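Local coordinates for 23S rRNA-specific endonuclease VapC20 (Mycobacterium tuberculosis H37Rv, PDB 5WZF), which cleaves 23S rRNA within the sarcin-ricin loop as the magnesium-dependent, PIN-domain toxin of a type II toxin-antitoxin pair, at residues V47-H52 / T80-E85; T19-A24 / N125-D130. All coordinates share one frame; numbering follows the deposited sequence.

Contact 1: residues V47-H52 / T80-E85; sequences VMTSNH and TVVRVE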
loop_
_atom_site.group_PDB
_atom_site.type_symbol
_atom_site.label_atom_id
_atom_site.label_comp_id
_atom_site.label_asym_id
_atom_site.label_seq_id
_atom_site.Cartn_x
_atom_site.Cartn_y
_atom_site.Cartn_z
ATOM N N VAL B 47 -1.529 -4.629 -21.030
ATOM C CA VAL B 47 -1.994 -4.850 -19.666
ATOM C C VAL B 47 -1.067 -4.199 -18.643
ATOM O O VAL B 47 0.110 -4.542 -18.542
ATOM C CB VAL B 47 -2.116 -6.354 -19.364
ATOM C CG1 VAL B 47 -2.578 -6.580 -17.938
ATOM C CG2 VAL B 47 -3.079 -7.001 -20.344
ATOM N N MET B 48 -1.612 -3.259 -17.879
ATOM C CA MET B 48 -0.812 -2.485 -16.939
ATOM C C MET B 48 -1.324 -2.632 -15.510
ATOM O O MET B 48 -2.511 -2.844 -15.288
ATOM C CB MET B 48 -0.812 -1.011 -17.347
ATOM C CG MET B 48 0.163 -0.139 -16.579
ATOM S SD MET B 48 0.148 1.549 -17.210
ATOM C CE MET B 48 0.496 1.265 -18.945
ATOM N N THR B 49 -0.414 -2.526 -14.549
ATOM C CA THR B 49 -0.786 -2.431 -13.145
ATOM C C THR B 49 0.257 -1.547 -12.461
ATOM O O THR B 49 1.053 -0.905 -13.143
ATOM C CB THR B 49 -0.890 -3.822 -12.473
ATOM O OG1 THR B 49 -1.541 -3.696 -11.200
ATOM C CG2 THR B 49 0.482 -4.472 -12.300
ATOM N N SER B 50 0.249 -1.484 -11.133
ATOM C CA SER B 50 1.204 -0.626 -10.432
ATOM C C SER B 50 1.899 -1.344 -9.285
ATOM O O SER B 50 1.451 -2.399 -8.838
ATOM C CB SER B 50 0.514 0.629 -9.894
ATOM O OG SER B 50 -0.198 0.345 -8.699
ATOM N N ASN B 51 2.989 -0.755 -8.804
ATOM C CA ASN B 51 3.709 -1.311 -7.664
ATOM C C ASN B 51 2.827 -1.321 -6.419
ATOM O O ASN B 51 2.849 -2.278 -5.648
ATOM C CB ASN B 51 5.005 -0.533 -7.409
ATOM C CG ASN B 51 4.768 0.948 -7.176
ATOM O OD1 ASN B 51 3.929 1.568 -7.827
ATOM N ND2 ASN B 51 5.513 1.524 -6.236
ATOM N N HIS B 52 2.028 -0.271 -6.234
ATOM C CA HIS B 52 1.148 -0.209 -5.071
ATOM C C HIS B 52 0.089 -1.307 -5.126
ATOM O O HIS B 52 -0.229 -1.925 -4.107
ATOM C CB HIS B 52 0.482 1.166 -4.961
ATOM C CG HIS B 52 1.413 2.257 -4.530
ATOM N ND1 HIS B 52 1.880 2.369 -3.238
ATOM C CD2 HIS B 52 1.958 3.289 -5.216
ATOM C CE1 HIS B 52 2.675 3.420 -3.148
ATOM N NE2 HIS B 52 2.741 3.994 -4.335
ATOM N N THR B 80 7.062 -10.230 -18.500
ATOM C CA THR B 80 7.452 -9.484 -19.689
ATOM C C THR B 80 6.204 -9.041 -20.444
ATOM O O THR B 80 6.285 -8.323 -21.440
ATOM C CB THR B 80 8.341 -10.322 -20.625
ATOM O OG1 THR B 80 7.636 -11.509 -21.006
ATOM C CG2 THR B 80 9.647 -10.707 -19.935
ATOM N N VAL B 81 5.050 -9.479 -19.951
ATOM C CA VAL B 81 3.774 -9.227 -20.614
ATOM C C VAL B 81 2.969 -8.143 -19.900
ATOM O O VAL B 81 2.399 -7.253 -20.534
ATOM C CB VAL B 81 2.939 -10.521 -20.697
ATOM C CG1 VAL B 81 1.521 -10.219 -21.131
ATOM C CG2 VAL B 81 3.591 -11.502 -21.652
ATOM N N VAL B 82 2.928 -8.217 -18.576
ATOM C CA VAL B 82 2.240 -7.207 -17.786
ATOM C C VAL B 82 3.183 -6.050 -17.477
ATOM O O VAL B 82 4.276 -6.256 -16.955
ATOM C CB VAL B 82 1.691 -7.791 -16.473
ATOM C CG1 VAL B 82 1.056 -6.693 -15.628
ATOM C CG2 VAL B 82 0.693 -8.902 -16.763
ATOM N N ARG B 83 2.758 -4.837 -17.818
ATOM C CA ARG B 83 3.539 -3.642 -17.530
ATOM C C ARG B 83 3.282 -3.184 -16.102
ATOM O O ARG B 83 2.147 -2.895 -15.729
ATOM C CB ARG B 83 3.197 -2.527 -18.516
ATOM C CG ARG B 83 3.177 -2.977 -19.967
ATOM C CD ARG B 83 3.024 -1.799 -20.914
ATOM N NE ARG B 83 2.878 -2.233 -22.301
ATOM C CZ ARG B 83 2.914 -1.417 -23.349
ATOM N NH1 ARG B 83 2.771 -1.903 -24.574
ATOM N NH2 ARG B 83 3.098 -0.115 -23.172
ATOM N N VAL B 84 4.338 -3.126 -15.300
ATOM C CA VAL B 84 4.194 -2.729 -13.908
ATOM C C VAL B 84 4.757 -1.328 -13.694
ATOM O O VAL B 84 5.972 -1.122 -13.690
ATOM C CB VAL B 84 4.891 -3.715 -12.960
ATOM C CG1 VAL B 84 4.666 -3.298 -11.516
ATOM C CG2 VAL B 84 4.383 -5.129 -13.200
ATOM N N GLU B 85 3.858 -0.366 -13.527
ATOM C CA GLU B 85 4.242 1.029 -13.352
ATOM C C GLU B 85 4.646 1.320 -11.911
ATOM O O GLU B 85 3.867 1.087 -10.988
ATOM C CB GLU B 85 3.086 1.944 -13.767
ATOM C CG GLU B 85 3.317 3.424 -13.501
ATOM C CD GLU B 85 4.170 4.087 -14.566
ATOM O OE1 GLU B 85 4.466 3.428 -15.587
ATOM O OE2 GLU B 85 4.536 5.269 -14.387
HETATM O O HOH W 1 0.782 -5.986 -21.886
#
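R83 N donates to V47 O (2.8 Å), the first of the bonds that alternate in the parallel pattern between strands 46-50 and 82-85, the latter forming one border of the chain's PIN-domain sheet. T49 N gives to R83 O, and T49 O accepts from E85 N at 2.9 Å. The last rung, N51 N to E85 O at 3.0 Å, is more bent (148° at the hydrogen) and already belongs to the first turn of helix 51-63. At the other end a water bridges V47 N and V81 O.

The apolar contacts lie on the face of V47, T49, V82 and V84. T49 CG2 touches both V82 CG1, at 4.0 Å, and V84 CG2, at 4.1 Å, lying alongside V84. Because T49 OG1 is anti to the backbone N (chi1 -167°), the methyl takes that place while the hydroxyl turns to V17 O. V47 CG1 meets V82 CG2 at 4.2 Å, the two side chains crossing at a slant. On the reverse face M48 CG rests 3.5 Å from R83 O.

The polar ends find partners beyond the two segments: S50 OG caps V53 N as N-cap of helix 51-63, N51 OD1 accepts from V87 N while N51 ND2 is hydrogen-bonded to an acidic side chain of another protein chain, and E85 OE2 forms a salt bridge with K120. The backbone thus fixes the strand register, leaving the side chains to tie this strand pair to neighbouring helices and loops.

Contact 2: residues T19-A24 / N125-D130; sequences TSFWAA and NAYAFD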
loop_
_atom_site.group_PDB
_atom_site.type_symbol
_atom_site.label_atom_id
_atom_site.label_comp_id
_atom_site.label_asym_id
_atom_site.label_seq_id
_atom_site.Cartn_x
_atom_site.Cartn_y
_atom_site.Cartn_z
ATOM N N THR B 19 -6.137 -4.489 -7.657
ATOM C CA THR B 19 -6.044 -5.528 -6.637
ATOM C C THR B 19 -7.255 -6.452 -6.586
ATOM O O THR B 19 -7.111 -7.666 -6.432
ATOM C CB THR B 19 -5.861 -4.886 -5.254
ATOM O OG1 THR B 19 -4.744 -3.994 -5.303
ATOM C CG2 THR B 19 -5.643 -5.940 -4.169
ATOM N N SER B 20 -8.448 -5.881 -6.712
ATOM C CA SER B 20 -9.666 -6.681 -6.632
ATOM C C SER B 20 -9.675 -7.758 -7.711
ATOM O O SER B 20 -10.166 -8.866 -7.488
ATOM C CB SER B 20 -10.909 -5.793 -6.744
ATOM O OG SER B 20 -10.865 -4.989 -7.907
ATOM N N PHE B 21 -9.105 -7.444 -8.871
ATOM C CA PHE B 21 -9.048 -8.422 -9.952
ATOM C C PHE B 21 -7.929 -9.440 -9.735
ATOM O O PHE B 21 -8.153 -10.642 -9.883
ATOM C CB PHE B 21 -8.869 -7.743 -11.312
ATOM C CG PHE B 21 -8.881 -8.709 -12.466
ATOM C CD1 PHE B 21 -10.073 -9.060 -13.080
ATOM C CD2 PHE B 21 -7.704 -9.289 -12.916
ATOM C CE1 PHE B 21 -10.089 -9.961 -14.127
ATOM C CE2 PHE B 21 -7.715 -10.194 -13.959
ATOM C CZ PHE B 21 -8.908 -10.528 -14.567
ATOM N N TRP B 22 -6.732 -8.962 -9.400
ATOM C CA TRP B 22 -5.604 -9.859 -9.160
ATOM C C TRP B 22 -5.937 -10.886 -8.082
ATOM O O TRP B 22 -5.599 -12.065 -8.201
ATOM C CB TRP B 22 -4.352 -9.089 -8.729
ATOM C CG TRP B 22 -3.627 -8.287 -9.776
ATOM C CD1 TRP B 22 -3.195 -7.000 -9.647
ATOM C CD2 TRP B 22 -3.204 -8.721 -11.076
ATOM N NE1 TRP B 22 -2.547 -6.597 -10.786
ATOM C CE2 TRP B 22 -2.535 -7.636 -11.681
ATOM C CE3 TRP B 22 -3.333 -9.915 -11.794
ATOM C CZ2 TRP B 22 -2.000 -7.707 -12.965
ATOM C CZ3 TRP B 22 -2.803 -9.983 -13.071
ATOM C CH2 TRP B 22 -2.143 -8.885 -13.642
ATOM N N ALA B 23 -6.590 -10.419 -7.021
ATOM C CA ALA B 23 -6.951 -11.275 -5.897
ATOM C C ALA B 23 -7.950 -12.345 -6.312
ATOM O O ALA B 23 -7.872 -13.484 -5.857
ATOM C CB ALA B 23 -7.515 -10.446 -4.760
ATOM N N ALA B 24 -8.894 -11.973 -7.170
ATOM C CA ALA B 24 -9.866 -12.933 -7.678
ATOM C C ALA B 24 -9.199 -13.943 -8.608
ATOM O O ALA B 24 -9.544 -15.120 -8.606
ATOM C CB ALA B 24 -10.999 -12.217 -8.402
ATOM N N ASN B 125 -10.190 1.891 -19.245
ATOM C CA ASN B 125 -10.687 0.587 -18.814
ATOM C C ASN B 125 -9.870 -0.018 -17.679
ATOM O O ASN B 125 -8.645 -0.096 -17.752
ATOM C CB ASN B 125 -10.714 -0.383 -19.990
ATOM C CG ASN B 125 -11.720 0.017 -21.048
ATOM O OD1 ASN B 125 -12.777 0.566 -20.738
ATOM N ND2 ASN B 125 -11.394 -0.252 -22.305
ATOM N N ALA B 126 -10.560 -0.457 -16.635
ATOM C CA ALA B 126 -9.893 -1.117 -15.525
ATOM C C ALA B 126 -10.427 -2.525 -15.318
ATOM O O ALA B 126 -11.633 -2.757 -15.387
ATOM C CB ALA B 126 -10.054 -0.302 -14.249
ATOM N N TYR B 127 -9.527 -3.471 -15.071
ATOM C CA TYR B 127 -9.956 -4.769 -14.568
ATOM C C TYR B 127 -10.073 -4.643 -13.057
ATOM O O TYR B 127 -9.074 -4.634 -12.341
ATOM C CB TYR B 127 -8.990 -5.884 -14.963
ATOM C CG TYR B 127 -9.352 -6.547 -16.275
ATOM C CD1 TYR B 127 -10.175 -5.908 -17.189
ATOM C CD2 TYR B 127 -8.890 -7.817 -16.588
ATOM C CE1 TYR B 127 -10.516 -6.505 -18.384
ATOM C CE2 TYR B 127 -9.229 -8.429 -17.783
ATOM C CZ TYR B 127 -10.042 -7.765 -18.678
ATOM O OH TYR B 127 -10.388 -8.359 -19.868
ATOM N N ALA B 128 -11.305 -4.505 -12.587
ATOM C CA ALA B 128 -11.568 -4.254 -11.184
ATOM C C ALA B 128 -13.001 -4.614 -10.875
ATOM O O ALA B 128 -13.844 -4.646 -11.767
ATOM C CB ALA B 128 -11.309 -2.795 -10.834
ATOM N N PHE B 129 -13.268 -4.879 -9.605
ATOM C CA PHE B 129 -14.617 -5.134 -9.143
ATOM C C PHE B 129 -14.936 -4.119 -8.043
ATOM O O PHE B 129 -14.089 -3.292 -7.704
ATOM C CB PHE B 129 -14.752 -6.574 -8.636
ATOM C CG PHE B 129 -14.310 -7.624 -9.634
ATOM C CD1 PHE B 129 -15.072 -7.899 -10.762
ATOM C CD2 PHE B 129 -13.144 -8.349 -9.427
ATOM C CE1 PHE B 129 -14.668 -8.866 -11.672
ATOM C CE2 PHE B 129 -12.737 -9.318 -10.331
ATOM C CZ PHE B 129 -13.498 -9.578 -11.454
ATOM N N ASP B 130 -16.162 -4.164 -7.525
ATOM C CA ASP B 130 -16.580 -3.385 -6.347
ATOM C C ASP B 130 -16.787 -1.874 -6.572
ATOM O O ASP B 130 -17.116 -1.149 -5.631
ATOM C CB ASP B 130 -15.585 -3.598 -5.200
ATOM C CG ASP B 130 -15.391 -5.067 -4.869
ATOM O OD1 ASP B 130 -16.371 -5.836 -4.975
ATOM O OD2 ASP B 130 -14.260 -5.454 -4.507
#
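S20 OG is held by two partners: it accepts the amide of F129 (N to OG 2.9 Å, nearly straight at 171°) and is hydrogen-bonded to OD2 of D18, a predicted magnesium ligand. This joins the first turn of helix 19-25 to the loop that follows strand 125-127 in the PIN fold, next to the probable metal site. With chi1 at 54°, OG lies between the backbone N and the carbonyl carbon of S20, facing the F129 amide.

Next to this bond F21, Y127 and F129 form an aromatic cluster. The ring of Y127 meets F21 obliquely, planes at 47°, and its CD2 lies over one face of the F21 ring toward the rim, 3.4 Å from F21 CZ. Y127 CB makes a CH-pi contact over the face of the F21 ring, 4.0 Å from its centroid. F129 is nearly parallel to F21 but slid aside, its CZ 3.8 Å from F21 CD1. Y127 OH reaches L39 O, and F21 also packs on helix 33-41, so the cluster joins helices 19-25 and 33-41 to strand 125-127 and its following loop. A24 CB touches F129 CE2, while the carbonyl oxygen of S20 meets the edge of the F129 ring in its plane, 3.6 Å from F129 CD2.

The centres of the two contacts lie about 13 Å apart within one PIN domain, and both reach the same parallel sheet, whose strand order is 82-85, 46-50, 14-17, 125-127, 139-140. Contact 1 pairs the first two of these; contact 2 brings helix 19-25, which follows the central strand 14-17, against the end of 125-127 and the loop after it. In sequence contact 1 is nested within the loop that contact 2 closes. They meet at W22, whose NE1 is a probable hydrogen-bond partner of T49 OG1, 3.1 Å away. Both come near D18, predicted with D111 to bind magnesium: its side chain is about 3 Å from that of S20 and about 7 Å from that of T49.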